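Local atomic coordinates of xylulokinase (Brucella ovis, PDB entry 5VM1), a protein that probably catalyses the ATP-dependent phosphorylation of D-xylulose to D-xylulose 5-phosphate, as a member of the FGGY family of carbohydrate kinases. Residues Leu13-Ser18 against Ser84-Gly89; Val158-Asp163 against Ser178-Thr183. One frame throughout, in Å; residues are numbered along the deposited sequence.

Contact 1 and contact 2 lie in the N-terminal FGGY family region, with centres about 10 Å apart. They follow one another along the chain: contact 1 closes at Gly89 before contact 2 opens at Val158. Contact 1 pairs the ends of strands 9-15 and 78-85 in the mixed sheet, whereas contact 2 joins the start of helix 161-170 to helix 177-180 and the turn that follows it. The two meet where His88 ND1 lies 2.9 Å from Gly182 O, probably a hydrogen bond, and where Leu160 CD2 packs on Gly89 O. Contact 2 therefore adjoins the loop carrying Met87 and His88, which are predicted to bind the sugar substrate.

Contact 1. Residues Leu13-Ser18 against Ser84-Gly89; sequences LDLGTS and SGQMHG
Asp14 and Ser84 pair across two neighbouring parallel strands, 9-15 and 78-85, in the central mixed sheet of a domain of the actin-like ATPase superfamily. After Leu15 the chain leaves the sheet in the loop Gly16-Thr17-Ser18, consistent with the first phosphate-binding loop of such kinases. Parallel bridges join Asp14 to Ser84 and Leu15 to Gly85. The evidence for this register is three backbone bonds: Ser84 N gives to Leu13 O at 2.7 Å, Leu15 N gives to Ser84 O at 2.8 Å, nearly straight at 174°, and Gln86 N gives to Leu15 O at 2.9 Å. The last lies beyond the final strand residue, so the pairing continues one residue past strand 78-85 before the chains part.

On the sheet face shared by Asp14 and Ser84, the serine hydroxyl donates to the carboxylate, with Ser84 OG 2.8 Å from Asp14 OD1. The approach is from above the carboxylate plane, 54° out of it. Both groups are swung anti to their own backbone nitrogens (chi1 -171° in Asp14), and this brings them together. Asp14 is predicted to be important for activity and Asp243 to be the proton acceptor; the serine lies between these two acids, bonded to Asp14 and in contact with Asp243. Helix 433-446 covers this face through Ala433, which both side chains touch.

Beyond the sheet, Gln86 reaches across to the Gly16-Thr17 loop. Its chain, extended beyond CG, brings the amide beside Gly16 and Thr17, with Thr17 CB 4.2 Å from Gln86 OE1. Gln86 NE2 is hydrogen-bonded to Gln51 OE1, which would help hold the amide's orientation, and the same nitrogen lies 3.0 Å from Gly16 O.

Contact 2. Residues Val158-Asp163 against Ser178-Thr183; sequences VLLPKD and SDSAGT
Leu160 and Lys162 approach Asp179 along different paths, one meeting the flat carboxylate with a methyl group and the other gripping one of its oxygens. The side chains of Leu160, at the N-cap position of helix 161-170, and Asp179 run alongside each other in opposing senses. Leu160 CD1 lies over the carboxylate face, 3.4 Å from Asp179 CG and at much the same distance, 3.5 Å, from Asp179 OD1. Asp179 also touches Met87, a predicted substrate-binding residue. Thr183 lies roughly perpendicular to the leucine, its CG2 4.1 Å from both Leu160 CD1 and Leu160 CD2. That methyl can face the leucine because the threonine hydroxyl turns the other way, giving an in-plane bond to Ser180 O within the type I turn Ser180-Thr183.

Lys162 comes from the direction opposite to Asp179. Its CG sits between backbone N and carbonyl carbon (chi1 86°), and a bend at the last torsion (chi4 -33°) curls the chain round Asp179 OD2. Lys162 NZ then donates to Asp179 OD2 at 2.8 Å, using the anti lone pair, directed away from OD1. A water adds a second link, accepting from Lys162 N and donating to Asp179 OD2 at 3.0 Å, so this oxygen receives two bonds.

The same ammonium binds Asp163 OD1 at 2.9 Å, on the syn side but 33° out of that carboxylate's plane, and makes a further salt bridge to Asp176. Asp163 is shared too, with Arg166 and with the hydroxyl of Ser175. Asp163 OD2 and Asp179 OD2 stand 4.4 Å apart, so Lys162, bonded to both residues, would be expected to offset their repulsion. With Asp163, Asp176 and Asp179 around its ammonium, Lys162 would be expected to stay positively charged although buried.

Contact 1. Residues Leu13-Ser18 against Ser84-Gly89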
ATOM      1  N   LEU A  13      -1.529  14.619  -5.504  1.00 41.00           N
ATOM      2  CA  LEU A  13      -2.873  14.318  -5.010  1.00 33.60           C
ATOM      3  C   LEU A  13      -2.920  12.851  -4.611  1.00 41.06           C
ATOM      4  O   LEU A  13      -2.831  11.971  -5.473  1.00 48.51           O
ATOM      5  CB  LEU A  13      -3.951  14.607  -6.051  1.00 28.62           C
ATOM      6  CG  LEU A  13      -3.997  16.052  -6.514  1.00 36.95           C
ATOM      7  CD1 LEU A  13      -5.002  16.244  -7.661  1.00 38.67           C
ATOM      8  CD2 LEU A  13      -4.272  16.944  -5.335  1.00 42.50           C
ATOM      9  N   ASP A  14      -3.091  12.587  -3.310  1.00 37.46           N
ATOM     10  CA  ASP A  14      -3.266  11.230  -2.798  1.00 37.37           C
ATOM     11  C   ASP A  14      -4.738  11.020  -2.487  1.00 33.83           C
ATOM     12  O   ASP A  14      -5.279  11.613  -1.549  1.00 49.38           O
ATOM     13  CB  ASP A  14      -2.413  10.959  -1.555  1.00 42.81           C
ATOM     14  CG  ASP A  14      -2.432   9.478  -1.145  1.00 49.62           C
ATOM     15  OD1 ASP A  14      -2.702   8.620  -2.018  1.00 54.02           O
ATOM     16  OD2 ASP A  14      -2.201   9.168   0.039  1.00 49.79           O
ATOM     17  N   LEU A  15      -5.372  10.156  -3.255  1.00 23.25           N
ATOM     18  CA  LEU A  15      -6.755   9.763  -3.009  1.00 29.75           C
ATOM     19  C   LEU A  15      -6.716   8.505  -2.122  1.00 37.17           C
ATOM     20  O   LEU A  15      -6.539   7.372  -2.590  1.00 27.46           O
ATOM     21  CB  LEU A  15      -7.469   9.583  -4.346  1.00 26.16           C
ATOM     22  CG  LEU A  15      -8.787   8.835  -4.470  1.00 35.19           C
ATOM     23  CD1 LEU A  15      -9.708   9.370  -3.430  1.00 36.37           C
ATOM     24  CD2 LEU A  15      -9.356   9.011  -5.901  1.00 32.08           C
ATOM     25  N   GLY A  16      -6.813   8.702  -0.816  1.00 36.27           N
ATOM     26  CA  GLY A  16      -6.818   7.579   0.091  1.00 34.08           C
ATOM     27  C   GLY A  16      -8.231   7.125   0.381  1.00 46.76           C
ATOM     28  O   GLY A  16      -9.222   7.684  -0.092  1.00 39.19           O
ATOM     29  N   THR A  17      -8.329   6.097   1.205  1.00 50.06           N
ATOM     30  CA  THR A  17      -9.661   5.627   1.521  1.00 45.93           C
ATOM     31  C   THR A  17     -10.346   6.577   2.508  1.00 51.20           C
ATOM     32  O   THR A  17     -11.555   6.814   2.399  1.00 53.07           O
ATOM     33  CB  THR A  17      -9.580   4.165   1.973  1.00 43.65           C
ATOM     34  OG1 THR A  17     -10.595   3.890   2.936  1.00 47.46           O
ATOM     35  CG2 THR A  17      -8.199   3.821   2.515  1.00 48.21           C
ATOM     36  N   SER A  18      -9.587   7.190   3.414  1.00 48.06           N
ATOM     37  CA  SER A  18     -10.125   8.113   4.407  1.00 38.90           C
ATOM     38  C   SER A  18     -10.113   9.572   3.946  1.00 46.24           C
ATOM     39  O   SER A  18     -10.716  10.425   4.615  1.00 40.93           O
ATOM     40  CB  SER A  18      -9.325   7.995   5.705  1.00 45.52           C
ATOM     41  OG  SER A  18      -8.051   8.611   5.543  1.00 51.79           O
ATOM     42  N   SER A  84      -1.792   9.754  -6.721  1.00 44.22           N
ATOM     43  CA  SER A  84      -1.665   8.546  -5.920  1.00 30.70           C
ATOM     44  C   SER A  84      -3.051   8.102  -5.490  1.00 33.88           C
ATOM     45  O   SER A  84      -3.949   8.930  -5.298  1.00 41.05           O
ATOM     46  CB  SER A  84      -0.821   8.761  -4.675  1.00 30.95           C
ATOM     47  OG  SER A  84      -0.892   7.619  -3.850  1.00 47.13           O
ATOM     48  N   GLY A  85      -3.234   6.796  -5.367  1.00 32.62           N
ATOM     49  CA  GLY A  85      -4.539   6.289  -4.987  1.00 37.42           C
ATOM     50  C   GLY A  85      -4.517   4.981  -4.230  1.00 37.74           C
ATOM     51  O   GLY A  85      -3.621   4.147  -4.401  1.00 24.26           O
ATOM     52  N   GLN A  86      -5.557   4.798  -3.414  1.00 36.24           N
ATOM     53  CA  GLN A  86      -5.911   3.491  -2.900  1.00 30.32           C
ATOM     54  C   GLN A  86      -6.109   2.552  -4.068  1.00 28.27           C
ATOM     55  O   GLN A  86      -6.840   2.877  -5.004  1.00 34.95           O
ATOM     56  CB  GLN A  86      -7.201   3.606  -2.103  1.00 42.18           C
ATOM     57  CG  GLN A  86      -8.181   4.611  -2.721  1.00 38.49           C
ATOM     58  CD  GLN A  86      -9.623   4.467  -2.233  1.00 41.76           C
ATOM     59  OE1 GLN A  86     -10.150   3.365  -2.068  1.00 45.54           O
ATOM     60  NE2 GLN A  86     -10.244   5.599  -1.945  1.00 38.51           N
ATOM     61  N   MET A  87      -5.492   1.376  -3.983  1.00 37.42           N
ATOM     62  CA  MET A  87      -5.380   0.406  -5.061  1.00 22.51           C
ATOM     63  C   MET A  87      -6.661  -0.414  -5.206  1.00 32.32           C
ATOM     64  O   MET A  87      -7.570  -0.349  -4.380  1.00 37.24           O
ATOM     65  CB  MET A  87      -4.182  -0.504  -4.788  1.00 28.77           C
ATOM     66  CG  MET A  87      -2.834   0.213  -4.602  1.00 36.73           C
ATOM     67  SD  MET A  87      -1.448  -0.872  -4.319  1.00 71.84           S
ATOM     68  CE  MET A  87      -1.422  -1.821  -5.815  1.00 54.25           C
ATOM     69  N   HIS A  88      -6.725  -1.188  -6.294  1.00 31.43           N
ATOM     70  CA  HIS A  88      -7.675  -2.293  -6.469  1.00 32.92           C
ATOM     71  C   HIS A  88      -9.130  -1.852  -6.656  1.00 36.52           C
ATOM     72  O   HIS A  88      -9.954  -2.656  -7.110  1.00 35.25           O
ATOM     73  CB  HIS A  88      -7.630  -3.283  -5.272  1.00 29.99           C
ATOM     74  CG  HIS A  88      -6.248  -3.646  -4.808  1.00 34.48           C
ATOM     75  ND1 HIS A  88      -5.358  -4.373  -5.572  1.00 36.95           N
ATOM     76  CD2 HIS A  88      -5.600  -3.362  -3.651  1.00 36.96           C
ATOM     77  CE1 HIS A  88      -4.229  -4.535  -4.904  1.00 35.40           C
ATOM     78  NE2 HIS A  88      -4.348  -3.929  -3.737  1.00 43.19           N
ATOM     79  N   GLY A  89      -9.473  -0.611  -6.307  1.00 33.55           N
ATOM     80  CA  GLY A  89     -10.874  -0.198  -6.341  1.00 34.04           C
ATOM     81  C   GLY A  89     -11.478  -0.270  -7.741  1.00 38.39           C
ATOM     82  O   GLY A  89     -10.855   0.120  -8.731  1.00 34.59           O
TER

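Contact 2. Residues Val158-Asp163 against Ser178-Thr183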
ATOM      1  N   VAL A 158     -13.437   0.295 -16.967  1.00 31.35           N
ATOM      2  CA  VAL A 158     -13.187  -0.031 -15.560  1.00 40.09           C
ATOM      3  C   VAL A 158     -11.946   0.733 -15.132  1.00 46.32           C
ATOM      4  O   VAL A 158     -10.847   0.486 -15.649  1.00 57.14           O
ATOM      5  CB  VAL A 158     -12.975  -1.538 -15.306  1.00 32.80           C
ATOM      6  CG1 VAL A 158     -12.600  -1.770 -13.823  1.00 27.21           C
ATOM      7  CG2 VAL A 158     -14.223  -2.376 -15.716  1.00 29.90           C
ATOM      8  N   LEU A 159     -12.103   1.626 -14.167  1.00 36.50           N
ATOM      9  CA  LEU A 159     -11.000   2.467 -13.745  1.00 36.59           C
ATOM     10  C   LEU A 159     -10.754   2.274 -12.257  1.00 39.15           C
ATOM     11  O   LEU A 159     -11.690   2.014 -11.493  1.00 27.93           O
ATOM     12  CB  LEU A 159     -11.287   3.947 -14.029  1.00 36.47           C
ATOM     13  CG  LEU A 159     -11.404   4.437 -15.461  1.00 37.86           C
ATOM     14  CD1 LEU A 159     -11.933   5.865 -15.474  1.00 38.48           C
ATOM     15  CD2 LEU A 159     -10.040   4.374 -16.128  1.00 37.73           C
ATOM     16  N   LEU A 160      -9.473   2.391 -11.857  1.00 42.43           N
ATOM     17  CA  LEU A 160      -9.134   2.446 -10.447  1.00 38.23           C
ATOM     18  C   LEU A 160      -9.275   3.883  -9.942  1.00 36.31           C
ATOM     19  O   LEU A 160      -9.227   4.833 -10.726  1.00 38.28           O
ATOM     20  CB  LEU A 160      -7.715   1.935 -10.218  1.00 37.21           C
ATOM     21  CG  LEU A 160      -7.342   0.516 -10.620  1.00 34.56           C
ATOM     22  CD1 LEU A 160      -5.850   0.485 -10.758  1.00 38.74           C
ATOM     23  CD2 LEU A 160      -7.801  -0.507  -9.631  1.00 29.20           C
ATOM     24  N   PRO A 161      -9.409   4.073  -8.627  1.00 37.47           N
ATOM     25  CA  PRO A 161      -9.780   5.412  -8.124  1.00 44.85           C
ATOM     26  C   PRO A 161      -8.921   6.571  -8.622  1.00 36.59           C
ATOM     27  O   PRO A 161      -9.476   7.546  -9.131  1.00 41.71           O
ATOM     28  CB  PRO A 161      -9.695   5.229  -6.600  1.00 26.42           C
ATOM     29  CG  PRO A 161     -10.033   3.824  -6.398  1.00 27.05           C
ATOM     30  CD  PRO A 161      -9.435   3.069  -7.549  1.00 32.70           C
ATOM     31  N   LYS A 162      -7.593   6.489  -8.530  1.00 31.18           N
ATOM     32  CA  LYS A 162      -6.787   7.635  -8.940  1.00 38.14           C
ATOM     33  C   LYS A 162      -6.948   7.913 -10.429  1.00 41.90           C
ATOM     34  O   LYS A 162      -6.763   9.055 -10.868  1.00 44.11           O
ATOM     35  CB  LYS A 162      -5.308   7.446  -8.579  1.00 27.19           C
ATOM     36  CG  LYS A 162      -4.489   6.693  -9.594  1.00 33.80           C
ATOM     37  CD  LYS A 162      -3.019   6.808  -9.283  1.00 37.65           C
ATOM     38  CE  LYS A 162      -2.180   6.160 -10.372  1.00 41.40           C
ATOM     39  NZ  LYS A 162      -2.853   4.973 -11.000  1.00 40.72           N
ATOM     40  N   ASP A 163      -7.253   6.874 -11.215  1.00 34.52           N
ATOM     41  CA  ASP A 163      -7.456   7.033 -12.645  1.00 36.88           C
ATOM     42  C   ASP A 163      -8.831   7.629 -12.975  1.00 40.77           C
ATOM     43  O   ASP A 163      -9.005   8.195 -14.057  1.00 41.76           O
ATOM     44  CB  ASP A 163      -7.208   5.696 -13.352  1.00 37.26           C
ATOM     45  CG  ASP A 163      -5.796   5.107 -13.058  1.00 41.04           C
ATOM     46  OD1 ASP A 163      -4.804   5.872 -12.934  1.00 38.86           O
ATOM     47  OD2 ASP A 163      -5.671   3.864 -12.986  1.00 39.81           O
ATOM     48  N   SER A 178       1.904   0.186 -11.817  1.00 26.04           N
ATOM     49  CA  SER A 178       1.884  -0.309 -10.436  1.00 32.45           C
ATOM     50  C   SER A 178       0.470  -0.459  -9.922  1.00 29.32           C
ATOM     51  O   SER A 178       0.178  -1.375  -9.148  1.00 34.70           O
ATOM     52  CB  SER A 178       2.677   0.615  -9.505  1.00 30.68           C
ATOM     53  OG  SER A 178       1.965   1.792  -9.165  1.00 27.50           O
ATOM     54  N   ASP A 179      -0.412   0.430 -10.336  1.00 28.96           N
ATOM     55  CA  ASP A 179      -1.786   0.349  -9.894  1.00 26.18           C
ATOM     56  C   ASP A 179      -2.513  -0.741 -10.651  1.00 32.46           C
ATOM     57  O   ASP A 179      -3.341  -1.461 -10.077  1.00 22.73           O
ATOM     58  CB  ASP A 179      -2.448   1.717 -10.099  1.00 23.62           C
ATOM     59  CG  ASP A 179      -3.410   2.117  -8.966  1.00 39.14           C
ATOM     60  OD1 ASP A 179      -3.722   1.311  -8.043  1.00 32.04           O
ATOM     61  OD2 ASP A 179      -3.815   3.299  -8.989  1.00 35.95           O
ATOM     62  N   SER A 180      -2.174  -0.907 -11.922  1.00 33.15           N
ATOM     63  CA  SER A 180      -2.870  -1.883 -12.726  1.00 24.19           C
ATOM     64  C   SER A 180      -2.415  -3.312 -12.468  1.00 25.89           C
ATOM     65  O   SER A 180      -3.201  -4.241 -12.701  1.00 27.22           O
ATOM     66  CB  SER A 180      -2.725  -1.492 -14.187  1.00 31.48           C
ATOM     67  OG  SER A 180      -3.663  -0.466 -14.483  1.00 39.88           O
ATOM     68  N   ALA A 181      -1.210  -3.510 -11.921  1.00 31.36           N
ATOM     69  CA  ALA A 181      -0.803  -4.849 -11.495  1.00 37.89           C
ATOM     70  C   ALA A 181      -1.668  -5.357 -10.350  1.00 33.96           C
ATOM     71  O   ALA A 181      -1.697  -6.567 -10.094  1.00 37.26           O
ATOM     72  CB  ALA A 181       0.677  -4.881 -11.090  1.00 25.27           C
ATOM     73  N   GLY A 182      -2.347  -4.461  -9.649  1.00 23.18           N
ATOM     74  CA  GLY A 182      -3.315  -4.813  -8.636  1.00 25.01           C
ATOM     75  C   GLY A 182      -4.713  -5.122  -9.134  1.00 22.84           C
ATOM     76  O   GLY A 182      -5.612  -5.355  -8.330  1.00 35.70           O
ATOM     77  N   THR A 183      -4.930  -5.187 -10.433  1.00 23.24           N
ATOM     78  CA  THR A 183      -6.261  -5.501 -10.928  1.00 28.84           C
ATOM     79  C   THR A 183      -6.480  -6.984 -11.099  1.00 36.33           C
ATOM     80  O   THR A 183      -7.634  -7.427 -11.116  1.00 45.65           O
ATOM     81  CB  THR A 183      -6.502  -4.834 -12.289  1.00 27.51           C
ATOM     82  OG1 THR A 183      -5.615  -5.415 -13.250  1.00 31.29           O
ATOM     83  CG2 THR A 183      -6.242  -3.349 -12.222  1.00 29.44           C
TER
HETATM   84  O   HOH W   1      -6.084   4.495  -7.353  1.00 35.13           O